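Local atomic coordinates of T cell receptor gamma chain (PDB entry 7L15), a protein that forms the gamma chain of a marsupial gamma-mu T cell receptor, pairing with a mu chain and probably taking part in antigen recognition. Residues Glu47-Tyr52 and Pro63-Asp68; Ser57-Asp62 and Val70-Gly75; Phe204-His207 and Glu213-Ala216. One frame throughout, in Å; residues are numbered along the deposited sequence.

Interaction 1: Glu47-Tyr52 and Pro63-Asp68; sequences ERLLVY and PGFSAD
Phe65, in the loop that leads from strand C'' to strand D of the V-type immunoglobulin domain, packs on Leu49 and Glu47 of strand C' (47-53). Its ring carries nearly all of the contact. One delta methyl of Leu49 sits over a ring face, with CD2 3.3 Å from Phe65 CZ and 3.5 Å from Phe65 CE1, a tight apolar touch. The Leu49 backbone lies against the near half of the ring: Leu49 O is 3.9 Å from Phe65 CD2. A chi1 of -60°, with CG anti to the carbonyl carbon, turns the phenyl group in from the loop. At the far rim comes the carboxylate of Glu47, close to the ring plane but itself turned 77° from it; Glu47 OE2 is 3.8 Å from Phe65 CZ. No hydrogen bond crosses between 47-52 and 63-68. Beside this patch, Arg48 takes another course, its guanidinium forming a salt bridge with Asp62 and a hydrogen bond to the backbone O of Thr115 of the mu chain. The phenyl ring thus joins the C''-D connection to strand C' of this immunoglobulin V-set domain.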
ATOM      1  N   GLU B  47      13.197  -1.378 -11.511  1.00 38.25           N
ATOM      2  CA  GLU B  47      13.834  -1.884 -12.716  1.00 40.25           C
ATOM      3  C   GLU B  47      13.522  -3.360 -12.864  1.00 49.89           C
ATOM      4  O   GLU B  47      13.195  -4.055 -11.895  1.00 47.11           O
ATOM      5  CB  GLU B  47      15.351  -1.652 -12.704  1.00 39.24           C
ATOM      6  CG  GLU B  47      16.106  -2.266 -11.532  1.00 50.74           C
ATOM      7  CD  GLU B  47      17.634  -2.145 -11.687  1.00 65.46           C
ATOM      8  OE1 GLU B  47      18.135  -2.111 -12.846  1.00 64.79           O
ATOM      9  OE2 GLU B  47      18.327  -2.087 -10.647  1.00 67.94           O
ATOM     10  N   ARG B  48      13.612  -3.833 -14.098  1.00 44.66           N
ATOM     11  CA  ARG B  48      13.373  -5.238 -14.346  1.00 41.89           C
ATOM     12  C   ARG B  48      14.657  -6.012 -14.095  1.00 43.50           C
ATOM     13  O   ARG B  48      15.751  -5.551 -14.436  1.00 41.67           O
ATOM     14  CB  ARG B  48      12.879  -5.465 -15.770  1.00 41.61           C
ATOM     15  CG  ARG B  48      12.347  -6.885 -15.952  1.00 49.24           C
ATOM     16  CD  ARG B  48      11.824  -7.135 -17.358  1.00 44.30           C
ATOM     17  NE  ARG B  48      12.917  -7.279 -18.308  1.00 46.82           N
ATOM     18  CZ  ARG B  48      12.757  -7.499 -19.607  1.00 56.10           C
ATOM     19  NH1 ARG B  48      11.536  -7.601 -20.121  1.00 52.35           N
ATOM     20  NH2 ARG B  48      13.821  -7.609 -20.391  1.00 57.69           N
ATOM     21  N   LEU B  49      14.527  -7.164 -13.437  1.00 47.84           N
ATOM     22  CA  LEU B  49      15.665  -8.038 -13.187  1.00 51.81           C
ATOM     23  C   LEU B  49      15.816  -9.118 -14.247  1.00 53.64           C
ATOM     24  O   LEU B  49      16.940  -9.416 -14.655  1.00 53.21           O
ATOM     25  CB  LEU B  49      15.536  -8.704 -11.812  1.00 52.70           C
ATOM     26  CG  LEU B  49      15.277  -7.804 -10.601  1.00 61.70           C
ATOM     27  CD1 LEU B  49      15.544  -8.535  -9.295  1.00 69.27           C
ATOM     28  CD2 LEU B  49      16.106  -6.544 -10.665  1.00 53.69           C
ATOM     29  N   LEU B  50      14.714  -9.709 -14.701  1.00 54.84           N
ATOM     30  CA  LEU B  50      14.750 -10.819 -15.646  1.00 56.67           C
ATOM     31  C   LEU B  50      13.369 -10.975 -16.265  1.00 63.58           C
ATOM     32  O   LEU B  50      12.379 -10.443 -15.761  1.00 60.12           O
ATOM     33  CB  LEU B  50      15.186 -12.133 -14.974  1.00 52.90           C
ATOM     34  CG  LEU B  50      14.280 -12.878 -13.980  1.00 52.82           C
ATOM     35  CD1 LEU B  50      13.138 -13.641 -14.652  1.00 55.91           C
ATOM     36  CD2 LEU B  50      15.110 -13.848 -13.147  1.00 50.93           C
ATOM     37  N   VAL B  51      13.312 -11.746 -17.346  1.00 61.41           N
ATOM     38  CA  VAL B  51      12.054 -12.139 -17.961  1.00 60.89           C
ATOM     39  C   VAL B  51      12.087 -13.643 -18.213  1.00 63.87           C
ATOM     40  O   VAL B  51      13.131 -14.210 -18.557  1.00 64.70           O
ATOM     41  CB  VAL B  51      11.772 -11.356 -19.260  1.00 60.97           C
ATOM     42  CG1 VAL B  51      12.863 -11.610 -20.297  1.00 57.16           C
ATOM     43  CG2 VAL B  51      10.401 -11.725 -19.804  1.00 63.12           C
ATOM     44  N   TYR B  52      10.951 -14.292 -18.005  1.00 61.43           N
ATOM     45  CA  TYR B  52      10.838 -15.737 -18.065  1.00 62.86           C
ATOM     46  C   TYR B  52       9.766 -16.099 -19.077  1.00 66.19           C
ATOM     47  O   TYR B  52       8.650 -15.568 -19.021  1.00 53.66           O
ATOM     48  CB  TYR B  52      10.495 -16.312 -16.687  1.00 67.61           C
ATOM     49  CG  TYR B  52      10.152 -17.787 -16.672  1.00 74.29           C
ATOM     50  CD1 TYR B  52      11.141 -18.757 -16.794  1.00 71.15           C
ATOM     51  CD2 TYR B  52       8.841 -18.209 -16.507  1.00 77.87           C
ATOM     52  CE1 TYR B  52      10.826 -20.110 -16.765  1.00 82.83           C
ATOM     53  CE2 TYR B  52       8.514 -19.557 -16.474  1.00 83.46           C
ATOM     54  CZ  TYR B  52       9.507 -20.505 -16.605  1.00 87.63           C
ATOM     55  OH  TYR B  52       9.178 -21.846 -16.577  1.00 96.64           O
ATOM     56  N   PRO B  63      20.771  -7.076 -18.136  1.00 48.34           N
ATOM     57  CA  PRO B  63      22.174  -6.751 -17.859  1.00 47.91           C
ATOM     58  C   PRO B  63      22.361  -6.285 -16.425  1.00 55.45           C
ATOM     59  O   PRO B  63      21.499  -5.617 -15.848  1.00 55.40           O
ATOM     60  CB  PRO B  63      22.503  -5.638 -18.870  1.00 41.50           C
ATOM     61  CG  PRO B  63      21.206  -5.191 -19.434  1.00 53.14           C
ATOM     62  CD  PRO B  63      20.259  -6.354 -19.316  1.00 52.90           C
ATOM     63  N   GLY B  64      23.496  -6.672 -15.846  1.00 55.65           N
ATOM     64  CA  GLY B  64      23.785  -6.415 -14.456  1.00 54.15           C
ATOM     65  C   GLY B  64      23.393  -7.533 -13.520  1.00 59.02           C
ATOM     66  O   GLY B  64      23.893  -7.587 -12.391  1.00 68.44           O
ATOM     67  N   PHE B  65      22.522  -8.431 -13.956  1.00 56.76           N
ATOM     68  CA  PHE B  65      22.029  -9.499 -13.107  1.00 58.22           C
ATOM     69  C   PHE B  65      22.504 -10.834 -13.659  1.00 62.59           C
ATOM     70  O   PHE B  65      22.370 -11.103 -14.857  1.00 61.02           O
ATOM     71  CB  PHE B  65      20.506  -9.421 -12.998  1.00 54.07           C
ATOM     72  CG  PHE B  65      20.031  -8.119 -12.422  1.00 53.06           C
ATOM     73  CD1 PHE B  65      19.966  -7.943 -11.049  1.00 52.89           C
ATOM     74  CD2 PHE B  65      19.707  -7.053 -13.247  1.00 61.13           C
ATOM     75  CE1 PHE B  65      19.562  -6.745 -10.510  1.00 58.24           C
ATOM     76  CE2 PHE B  65      19.304  -5.842 -12.717  1.00 58.77           C
ATOM     77  CZ  PHE B  65      19.230  -5.688 -11.347  1.00 61.98           C
ATOM     78  N   SER B  66      23.089 -11.644 -12.782  1.00 62.73           N
ATOM     79  CA  SER B  66      23.633 -12.938 -13.152  1.00 63.64           C
ATOM     80  C   SER B  66      22.586 -14.017 -12.945  1.00 63.07           C
ATOM     81  O   SER B  66      21.823 -13.971 -11.980  1.00 54.79           O
ATOM     82  CB  SER B  66      24.876 -13.254 -12.317  1.00 64.42           C
ATOM     83  OG  SER B  66      25.245 -14.618 -12.463  1.00 72.36           O
ATOM     84  N   ALA B  67      22.568 -15.005 -13.845  1.00 65.73           N
ATOM     85  CA  ALA B  67      21.687 -16.151 -13.651  1.00 59.84           C
ATOM     86  C   ALA B  67      22.023 -16.920 -12.382  1.00 63.49           C
ATOM     87  O   ALA B  67      21.164 -17.646 -11.866  1.00 68.86           O
ATOM     88  CB  ALA B  67      21.759 -17.081 -14.862  1.00 58.24           C
ATOM     89  N   ASP B  68      23.253 -16.778 -11.869  1.00 66.30           N
ATOM     90  CA  ASP B  68      23.594 -17.333 -10.560  1.00 71.40           C
ATOM     91  C   ASP B  68      22.879 -16.596  -9.434  1.00 72.64           C
ATOM     92  O   ASP B  68      22.644 -17.173  -8.367  1.00 77.63           O
ATOM     93  CB  ASP B  68      25.099 -17.253 -10.315  1.00 79.32           C
ATOM     94  CG  ASP B  68      25.904 -18.056 -11.306  1.00 90.51           C
ATOM     95  OD1 ASP B  68      25.358 -18.459 -12.355  1.00 91.65           O
ATOM     96  OD2 ASP B  68      27.100 -18.280 -11.024  1.00 95.71           O
TER

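Interaction 2: Ser57-Asp62 and Val70-Gly75; sequences SESVPD and VRAYKG
Ser59 reaches from strand 58-61 to the backbone of Ala72 on strand 70-75, and its hydroxyl makes the hydrogen bond that links them. Ala72 N donates to Ser59 OG at 3.0 Å with an almost straight N-H...O angle of 176°. The serine's chi1 of 166° sets OG anti to its own backbone N and carries it across to Ala72. There Ser59 CB fits against the same residue, 3.2 Å from Ala72 O, while the alanine methyl lies alongside, CB to Ser59 OG 4.0 Å. Arg71 meets the hydroxyl with its main chain, CA being 3.7 Å from Ser59 OG. Two residues on, the Pro61 ring makes a looser touch, CG to Val70 O 4.2 Å. The strands run nearly antiparallel, at 161°, yet their axes stay 6.3 Å apart and no backbone-to-backbone bond joins them: the serine side chain spans the gap. On its other edge strand 70-75 is paired with 79-84, through Arg71 with Ile83 and Tyr73 with Arg81. Leu50 packs against both Ser59 and Ala72 from the interior. The bond lies at one flank of the V-domain beta sandwich, where edge strand C'' of one sheet faces edge strand D of the other.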
ATOM      1  N   SER B  57      10.161 -22.314 -20.961  1.00 83.07           N
ATOM      2  CA  SER B  57      10.686 -22.529 -19.605  1.00 87.86           C
ATOM      3  C   SER B  57      12.103 -21.975 -19.466  1.00 80.38           C
ATOM      4  O   SER B  57      13.019 -22.647 -18.990  1.00 77.92           O
ATOM      5  CB  SER B  57      10.635 -24.008 -19.231  1.00 95.48           C
ATOM      6  OG  SER B  57      10.820 -24.168 -17.831  1.00103.12           O
ATOM      7  N   GLU B  58      12.268 -20.716 -19.868  1.00 76.16           N
ATOM      8  CA  GLU B  58      13.578 -20.101 -20.024  1.00 76.32           C
ATOM      9  C   GLU B  58      13.627 -18.784 -19.258  1.00 70.95           C
ATOM     10  O   GLU B  58      12.745 -17.934 -19.425  1.00 66.37           O
ATOM     11  CB  GLU B  58      13.862 -19.879 -21.506  1.00 74.88           C
ATOM     12  CG  GLU B  58      15.255 -19.420 -21.809  1.00 80.82           C
ATOM     13  CD  GLU B  58      15.435 -19.152 -23.277  1.00 89.62           C
ATOM     14  OE1 GLU B  58      16.300 -18.324 -23.623  1.00 89.07           O
ATOM     15  OE2 GLU B  58      14.697 -19.765 -24.084  1.00 95.61           O
ATOM     16  N   SER B  59      14.655 -18.614 -18.425  1.00 71.43           N
ATOM     17  CA  SER B  59      14.809 -17.439 -17.574  1.00 70.48           C
ATOM     18  C   SER B  59      15.989 -16.604 -18.061  1.00 66.41           C
ATOM     19  O   SER B  59      17.139 -17.051 -17.992  1.00 56.63           O
ATOM     20  CB  SER B  59      15.008 -17.848 -16.116  1.00 69.41           C
ATOM     21  OG  SER B  59      15.472 -16.755 -15.346  1.00 69.46           O
ATOM     22  N   VAL B  60      15.701 -15.387 -18.518  1.00 63.03           N
ATOM     23  CA  VAL B  60      16.677 -14.496 -19.146  1.00 54.87           C
ATOM     24  C   VAL B  60      16.938 -13.269 -18.277  1.00 63.32           C
ATOM     25  O   VAL B  60      16.098 -12.355 -18.232  1.00 54.90           O
ATOM     26  CB  VAL B  60      16.186 -14.028 -20.521  1.00 52.27           C
ATOM     27  CG1 VAL B  60      17.274 -13.222 -21.208  1.00 47.97           C
ATOM     28  CG2 VAL B  60      15.734 -15.199 -21.355  1.00 55.63           C
ATOM     29  N   PRO B  61      18.080 -13.191 -17.597  1.00 64.90           N
ATOM     30  CA  PRO B  61      18.365 -12.006 -16.777  1.00 56.84           C
ATOM     31  C   PRO B  61      18.719 -10.795 -17.630  1.00 51.49           C
ATOM     32  O   PRO B  61      19.274 -10.902 -18.722  1.00 55.35           O
ATOM     33  CB  PRO B  61      19.555 -12.444 -15.911  1.00 61.98           C
ATOM     34  CG  PRO B  61      19.555 -13.954 -15.966  1.00 60.79           C
ATOM     35  CD  PRO B  61      18.999 -14.306 -17.316  1.00 63.75           C
ATOM     36  N   ASP B  62      18.370  -9.627 -17.118  1.00 58.23           N
ATOM     37  CA  ASP B  62      18.720  -8.371 -17.753  1.00 56.75           C
ATOM     38  C   ASP B  62      20.166  -8.022 -17.418  1.00 53.38           C
ATOM     39  O   ASP B  62      20.767  -8.622 -16.530  1.00 45.32           O
ATOM     40  CB  ASP B  62      17.723  -7.300 -17.312  1.00 55.58           C
ATOM     41  CG  ASP B  62      16.410  -7.394 -18.080  1.00 59.82           C
ATOM     42  OD1 ASP B  62      16.431  -7.221 -19.320  1.00 61.20           O
ATOM     43  OD2 ASP B  62      15.373  -7.683 -17.458  1.00 58.66           O
ATOM     44  N   VAL B  70      19.811 -14.400  -9.783  1.00 53.72           N
ATOM     45  CA  VAL B  70      18.357 -14.447  -9.915  1.00 56.35           C
ATOM     46  C   VAL B  70      18.000 -15.382 -11.059  1.00 58.57           C
ATOM     47  O   VAL B  70      18.650 -15.369 -12.109  1.00 63.92           O
ATOM     48  CB  VAL B  70      17.739 -13.054 -10.162  1.00 51.86           C
ATOM     49  CG1 VAL B  70      17.794 -12.241  -8.907  1.00 54.92           C
ATOM     50  CG2 VAL B  70      18.469 -12.344 -11.316  1.00 43.07           C
ATOM     51  N   ARG B  71      16.948 -16.170 -10.862  1.00 56.91           N
ATOM     52  CA  ARG B  71      16.578 -17.216 -11.805  1.00 61.91           C
ATOM     53  C   ARG B  71      15.107 -17.538 -11.592  1.00 62.10           C
ATOM     54  O   ARG B  71      14.692 -17.788 -10.455  1.00 60.07           O
ATOM     55  CB  ARG B  71      17.450 -18.466 -11.594  1.00 65.14           C
ATOM     56  CG  ARG B  71      17.356 -19.529 -12.682  1.00 76.38           C
ATOM     57  CD  ARG B  71      18.126 -20.801 -12.293  1.00 81.27           C
ATOM     58  NE  ARG B  71      17.469 -21.522 -11.201  1.00 81.28           N
ATOM     59  CZ  ARG B  71      16.438 -22.345 -11.369  1.00 80.89           C
ATOM     60  NH1 ARG B  71      15.901 -22.954 -10.321  1.00 85.29           N
ATOM     61  NH2 ARG B  71      15.940 -22.553 -12.585  1.00 75.50           N
ATOM     62  N   ALA B  72      14.324 -17.516 -12.668  1.00 58.00           N
ATOM     63  CA  ALA B  72      12.922 -17.910 -12.606  1.00 65.60           C
ATOM     64  C   ALA B  72      12.734 -19.318 -13.157  1.00 81.11           C
ATOM     65  O   ALA B  72      13.397 -19.715 -14.119  1.00 89.69           O
ATOM     66  CB  ALA B  72      12.046 -16.936 -13.388  1.00 64.59           C
ATOM     67  N   TYR B  73      11.814 -20.071 -12.552  1.00 83.38           N
ATOM     68  CA  TYR B  73      11.486 -21.412 -13.015  1.00 85.59           C
ATOM     69  C   TYR B  73       9.992 -21.654 -12.794  1.00 80.70           C
ATOM     70  O   TYR B  73       9.264 -20.769 -12.330  1.00 82.26           O
ATOM     71  CB  TYR B  73      12.387 -22.450 -12.328  1.00 96.63           C
ATOM     72  CG  TYR B  73      12.056 -22.747 -10.883  1.00109.16           C
ATOM     73  CD1 TYR B  73      12.205 -21.783  -9.893  1.00113.59           C
ATOM     74  CD2 TYR B  73      11.618 -24.010 -10.503  1.00119.56           C
ATOM     75  CE1 TYR B  73      11.899 -22.067  -8.562  1.00115.70           C
ATOM     76  CE2 TYR B  73      11.313 -24.304  -9.183  1.00120.68           C
ATOM     77  CZ  TYR B  73      11.454 -23.333  -8.217  1.00114.97           C
ATOM     78  OH  TYR B  73      11.147 -23.639  -6.913  1.00109.32           O
ATOM     79  N   LYS B  74       9.525 -22.851 -13.151  1.00 82.51           N
ATOM     80  CA  LYS B  74       8.114 -23.215 -13.055  1.00 79.29           C
ATOM     81  C   LYS B  74       7.790 -23.836 -11.698  1.00 84.52           C
ATOM     82  O   LYS B  74       8.645 -24.441 -11.050  1.00 87.05           O
ATOM     83  CB  LYS B  74       7.734 -24.195 -14.170  1.00 68.02           C
ATOM     84  N   GLY B  75       6.532 -23.695 -11.273  1.00 92.03           N
ATOM     85  CA  GLY B  75       6.090 -24.231 -10.001  1.00101.80           C
ATOM     86  C   GLY B  75       4.723 -24.882 -10.111  1.00112.51           C
ATOM     87  O   GLY B  75       4.098 -24.884 -11.173  1.00112.82           O
TER

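Interaction 3: Phe204-His207 and Glu213-Ala216; sequences FYQH and EPKA
Tyr205 and Lys215 stand side by side, pointing the same way, on one face of the hairpin formed by strands 201-206 and 215-219. The aliphatic start of the lysine lies over the phenol: Lys215 CB is 3.8 Å from the centroid of the Tyr205 ring and 22° off its normal, a CH-pi contact. Lys215 CG follows toward the outer end of the ring, 3.5 Å from Tyr205 OH. With chi1 at 63°, Tyr205 CG sits between its backbone N and carbonyl carbon, and this swings the ring in beside the lysine. Phe204 and Ala216 occupy the other face, where the methyl CB meets the ring obliquely, 3.6 Å from Phe204 CD2; the phenyl also meets the Tyr160 ring, the planes about 20° apart. Gln206 and Pro214 again lie alongside each other, CG to CG 3.8 Å, and the amide continues past the proline to Tyr160, to whose OH NE2 is hydrogen-bonded. Between the two faces, the backbones of Tyr205 and Lys215 form a hydrogen-bonded antiparallel pair: Tyr205 N to Lys215 O and Lys215 N to Tyr205 O are both 3.0 Å. As the strands part toward the turn, a water accepts from His207 N at 3.1 Å and donates to Glu213 O. The chemistry thus divides: reciprocal backbone bonds set the register and a water bridges the chains where they part, while carbon-rich surfaces pack on each other, the lysine stem and the alanine methyl against aromatic rings.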
ATOM      1  N   PHE B 204      -9.911  -9.897   7.695  1.00 39.98           N
ATOM      2  CA  PHE B 204      -8.804 -10.730   7.229  1.00 42.53           C
ATOM      3  C   PHE B 204      -7.462 -10.073   7.512  1.00 45.29           C
ATOM      4  O   PHE B 204      -7.324  -8.853   7.401  1.00 46.22           O
ATOM      5  CB  PHE B 204      -8.851 -10.952   5.725  1.00 43.36           C
ATOM      6  CG  PHE B 204     -10.100 -11.574   5.231  1.00 53.31           C
ATOM      7  CD1 PHE B 204     -11.145 -10.793   4.790  1.00 52.97           C
ATOM      8  CD2 PHE B 204     -10.216 -12.951   5.158  1.00 59.03           C
ATOM      9  CE1 PHE B 204     -12.304 -11.381   4.300  1.00 56.62           C
ATOM     10  CE2 PHE B 204     -11.371 -13.540   4.667  1.00 56.04           C
ATOM     11  CZ  PHE B 204     -12.411 -12.754   4.241  1.00 45.44           C
ATOM     12  N   TYR B 205      -6.444 -10.890   7.784  1.00 43.51           N
ATOM     13  CA  TYR B 205      -5.082 -10.376   7.727  1.00 49.70           C
ATOM     14  C   TYR B 205      -4.117 -11.443   7.222  1.00 47.73           C
ATOM     15  O   TYR B 205      -4.339 -12.644   7.388  1.00 43.99           O
ATOM     16  CB  TYR B 205      -4.610  -9.810   9.090  1.00 43.87           C
ATOM     17  CG  TYR B 205      -4.521 -10.793  10.234  1.00 50.39           C
ATOM     18  CD1 TYR B 205      -5.629 -11.076  11.021  1.00 45.31           C
ATOM     19  CD2 TYR B 205      -3.312 -11.416  10.548  1.00 53.67           C
ATOM     20  CE1 TYR B 205      -5.533 -11.968  12.086  1.00 55.49           C
ATOM     21  CE2 TYR B 205      -3.205 -12.290  11.599  1.00 50.79           C
ATOM     22  CZ  TYR B 205      -4.313 -12.576  12.361  1.00 55.31           C
ATOM     23  OH  TYR B 205      -4.173 -13.466  13.401  1.00 57.10           O
ATOM     24  N   GLN B 206      -3.042 -10.979   6.588  1.00 46.51           N
ATOM     25  CA  GLN B 206      -1.953 -11.816   6.117  1.00 45.89           C
ATOM     26  C   GLN B 206      -0.646 -11.349   6.741  1.00 51.43           C
ATOM     27  O   GLN B 206      -0.434 -10.152   6.973  1.00 52.25           O
ATOM     28  CB  GLN B 206      -1.807 -11.780   4.583  1.00 44.07           C
ATOM     29  CG  GLN B 206      -2.972 -12.376   3.824  1.00 49.24           C
ATOM     30  CD  GLN B 206      -2.923 -12.021   2.350  1.00 55.65           C
ATOM     31  OE1 GLN B 206      -1.872 -12.097   1.728  1.00 64.20           O
ATOM     32  NE2 GLN B 206      -4.055 -11.607   1.796  1.00 59.37           N
ATOM     33  N   HIS B 207       0.239 -12.305   6.988  1.00 43.63           N
ATOM     34  CA  HIS B 207       1.516 -12.005   7.605  1.00 46.60           C
ATOM     35  C   HIS B 207       2.453 -13.160   7.324  1.00 51.58           C
ATOM     36  O   HIS B 207       2.011 -14.307   7.176  1.00 48.03           O
ATOM     37  CB  HIS B 207       1.384 -11.788   9.111  1.00 46.14           C
ATOM     38  CG  HIS B 207       2.628 -11.252   9.730  1.00 48.24           C
ATOM     39  ND1 HIS B 207       3.636 -12.067  10.194  1.00 43.57           N
ATOM     40  CD2 HIS B 207       3.058  -9.981   9.901  1.00 42.11           C
ATOM     41  CE1 HIS B 207       4.619 -11.321  10.663  1.00 47.26           C
ATOM     42  NE2 HIS B 207       4.291 -10.050  10.501  1.00 44.81           N
ATOM     43  N   GLU B 213      -1.627 -18.444   3.803  1.00 58.06           N
ATOM     44  CA  GLU B 213      -3.072 -18.429   4.045  1.00 65.99           C
ATOM     45  C   GLU B 213      -3.461 -17.264   4.956  1.00 65.87           C
ATOM     46  O   GLU B 213      -2.871 -17.099   6.034  1.00 64.10           O
ATOM     47  CB  GLU B 213      -3.536 -19.749   4.678  1.00 65.23           C
ATOM     48  CG  GLU B 213      -2.738 -20.983   4.282  1.00 83.73           C
ATOM     49  CD  GLU B 213      -3.029 -22.186   5.187  1.00 92.68           C
ATOM     50  OE1 GLU B 213      -3.996 -22.925   4.900  1.00 92.92           O
ATOM     51  OE2 GLU B 213      -2.297 -22.380   6.192  1.00 86.33           O
ATOM     52  N   PRO B 214      -4.437 -16.444   4.569  1.00 57.84           N
ATOM     53  CA  PRO B 214      -4.975 -15.438   5.496  1.00 53.86           C
ATOM     54  C   PRO B 214      -5.592 -16.069   6.732  1.00 58.82           C
ATOM     55  O   PRO B 214      -6.102 -17.189   6.697  1.00 72.46           O
ATOM     56  CB  PRO B 214      -6.049 -14.724   4.667  1.00 45.57           C
ATOM     57  CG  PRO B 214      -5.666 -14.971   3.236  1.00 50.53           C
ATOM     58  CD  PRO B 214      -4.968 -16.301   3.201  1.00 55.54           C
ATOM     59  N   LYS B 215      -5.525 -15.327   7.836  1.00 53.82           N
ATOM     60  CA  LYS B 215      -6.390 -15.538   8.995  1.00 53.46           C
ATOM     61  C   LYS B 215      -7.660 -14.716   8.813  1.00 47.11           C
ATOM     62  O   LYS B 215      -7.612 -13.594   8.304  1.00 54.83           O
ATOM     63  CB  LYS B 215      -5.683 -15.123  10.291  1.00 49.34           C
ATOM     64  CG  LYS B 215      -6.431 -15.492  11.563  1.00 60.70           C
ATOM     65  CD  LYS B 215      -6.543 -17.006  11.733  1.00 66.15           C
ATOM     66  CE  LYS B 215      -7.220 -17.377  13.053  1.00 70.51           C
ATOM     67  NZ  LYS B 215      -6.396 -16.950  14.220  1.00 74.20           N
ATOM     68  N   ALA B 216      -8.798 -15.272   9.219  1.00 47.76           N
ATOM     69  CA  ALA B 216     -10.085 -14.616   9.027  1.00 43.54           C
ATOM     70  C   ALA B 216     -10.915 -14.691  10.297  1.00 48.28           C
ATOM     71  O   ALA B 216     -10.973 -15.738  10.948  1.00 52.09           O
ATOM     72  CB  ALA B 216     -10.878 -15.246   7.880  1.00 50.39           C
TER
HETATM   73  O   HOH W   1      -0.989 -14.813   5.618  1.00 43.68           O

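Interactions 1 and 2 are neighbours at one flank of the V domain, whereas interaction 3 lies in the other immunoglobulin domain, with nearest atoms about 21 and 17 Å from them. The segments of interactions 1 and 2 alternate along the chain: strands 47-53 and 58-61 are sheet neighbours, joined by the Arg48-Asp62 salt bridge and probably by a Val60 N to Val51 O hydrogen bond. Buried Leu49 and Ala72 meet partly exposed Phe65 and Ser59; in interaction 3 buried Tyr205 meets exposed Lys215. Interaction 1 is mainly apolar, with a carboxylate at the ring edge; interaction 2 has one side-chain-to-backbone bond between sheets; interaction 3, within one sheet, adds reciprocal backbone bonds and buries the greatest area.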